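Local coordinates for cysteine desulfurase (Fervidobacterium islandicum, PDB 6A6E), which catalyses the pyridoxal-phosphate-dependent removal of sulfur from L-cysteine, probably to supply it for iron-sulfur cluster assembly as in other SufS enzymes, at residues His314-Glu317 against Leu318-Leu322. Numbering follows the deposited sequence.
Sequences HVEE and LSNYL
Leu318 lays its CD1 methyl over one face of the His314 ring, one turn back along the same helix. This is a CH-pi contact, with CD1 3.9 Å from the ring centroid and 29° off the ring normal. The nearest ring atom is NE2, 3.5 Å from Leu318 CD1. With chi1 at 174°, CG opposite the backbone N, the His314 ring swings forward along the helix and under the Leu318 methyl. His314 ND1 donates to Glu317 OE2 at 3.2 Å, a His-carboxylate hydrogen bond nearly in the ring plane and on the anti side of the carboxylate. The other ring nitrogen, NE2, bonds to Asn405 O, and the two bonds together fix the ring's rotation. The same Glu317 oxygen also takes a bond from Ser7, and OE1 meets Thr8 N.

The packing is also tight at Ser319, which is buried. Its OG donates to Val315 O at 2.7 Å, from above the carbonyl plane, the common i to i-4 serine bond within a helix. Ser319 N reaches the same oxygen at 2.8 Å from the opposite face. OG is further tied to Ser344 N. Regular i to i+4 backbone bonds, such as Leu318 N to His314 O at 2.9 Å, link the two turns.

The outer side is looser. Glu316 and Asn320 run side by side, their carboxylate and amide planes 18° apart, but Glu316 CG comes no closer than 4.2 Å to Asn320 ND2. Glu316 instead forms a salt bridge with Lys313. Asn320 is exposed.

This is structural packing within helix 308-327, with the Val315 side chain about 14 Å from the PLP. Phe10 and Phe15 pack their rings against His314, tying the N-terminal region to the helix. Tyr321 and Leu322 rest on helix 407-423, where Tyr321 OH bonds to Asp411.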
# COMPACT_ATOMS: atom_id res chain seq x y z
N HIS A 314 -19.18 -13.69 19.97
CA HIS A 314 -20.01 -14.14 18.87
C HIS A 314 -19.23 -15.06 17.94
O HIS A 314 -19.67 -16.18 17.65
CB HIS A 314 -20.59 -12.97 18.12
CG HIS A 314 -21.34 -13.35 16.88
ND1 HIS A 314 -22.47 -14.15 16.91
CD2 HIS A 314 -21.17 -13.00 15.59
CE1 HIS A 314 -22.95 -14.28 15.69
NE2 HIS A 314 -22.18 -13.60 14.86
N VAL A 315 -18.05 -14.62 17.52
CA VAL A 315 -17.20 -15.46 16.69
C VAL A 315 -16.84 -16.78 17.38
O VAL A 315 -16.82 -17.82 16.75
CB VAL A 315 -15.91 -14.71 16.23
CG1 VAL A 315 -15.08 -15.64 15.39
CG2 VAL A 315 -16.26 -13.54 15.34
N GLU A 316 -16.58 -16.73 18.68
CA GLU A 316 -16.33 -17.91 19.47
C GLU A 316 -17.52 -18.89 19.41
O GLU A 316 -17.33 -20.06 19.17
CB GLU A 316 -16.02 -17.50 20.91
CG GLU A 316 -15.63 -18.60 21.85
CD GLU A 316 -14.89 -18.05 23.06
OE1 GLU A 316 -15.51 -17.29 23.84
OE2 GLU A 316 -13.68 -18.34 23.21
N GLU A 317 -18.72 -18.40 19.57
CA GLU A 317 -19.88 -19.31 19.57
C GLU A 317 -20.13 -19.84 18.15
O GLU A 317 -20.49 -21.00 17.96
CB GLU A 317 -21.13 -18.66 20.21
CG GLU A 317 -22.04 -17.90 19.26
CD GLU A 317 -23.07 -16.99 19.96
OE1 GLU A 317 -23.39 -17.32 21.15
OE2 GLU A 317 -23.54 -15.97 19.30
N LEU A 318 -19.92 -19.01 17.13
CA LEU A 318 -20.04 -19.51 15.77
C LEU A 318 -19.02 -20.59 15.50
O LEU A 318 -19.35 -21.56 14.87
CB LEU A 318 -19.82 -18.41 14.75
CG LEU A 318 -20.91 -17.40 14.60
CD1 LEU A 318 -20.41 -16.31 13.65
CD2 LEU A 318 -22.16 -18.08 14.07
N SER A 319 -17.80 -20.38 15.97
CA SER A 319 -16.72 -21.33 15.77
C SER A 319 -16.99 -22.68 16.39
O SER A 319 -16.69 -23.73 15.78
CB SER A 319 -15.38 -20.85 16.34
OG SER A 319 -15.00 -19.61 15.80
N ASN A 320 -17.47 -22.67 17.64
CA ASN A 320 -17.82 -23.90 18.34
C ASN A 320 -18.92 -24.64 17.61
O ASN A 320 -18.79 -25.80 17.38
CB ASN A 320 -18.24 -23.63 19.76
CG ASN A 320 -17.11 -23.05 20.58
OD1 ASN A 320 -15.95 -23.20 20.25
ND2 ASN A 320 -17.44 -22.37 21.63
N TYR A 321 -19.98 -23.95 17.23
CA TYR A 321 -21.04 -24.54 16.40
C TYR A 321 -20.55 -25.10 15.02
O TYR A 321 -20.93 -26.18 14.60
CB TYR A 321 -22.12 -23.53 16.19
CG TYR A 321 -23.39 -24.08 15.57
CD1 TYR A 321 -24.35 -24.81 16.35
CD2 TYR A 321 -23.69 -23.82 14.25
CE1 TYR A 321 -25.51 -25.29 15.75
CE2 TYR A 321 -24.82 -24.30 13.64
CZ TYR A 321 -25.75 -25.02 14.39
OH TYR A 321 -26.88 -25.40 13.71
N LEU A 322 -19.71 -24.36 14.32
CA LEU A 322 -19.17 -24.85 13.04
C LEU A 322 -18.38 -26.12 13.30
O LEU A 322 -18.59 -27.14 12.62
CB LEU A 322 -18.26 -23.79 12.37
CG LEU A 322 -17.45 -24.24 11.16
CD1 LEU A 322 -18.40 -24.67 10.02
CD2 LEU A 322 -16.54 -23.08 10.71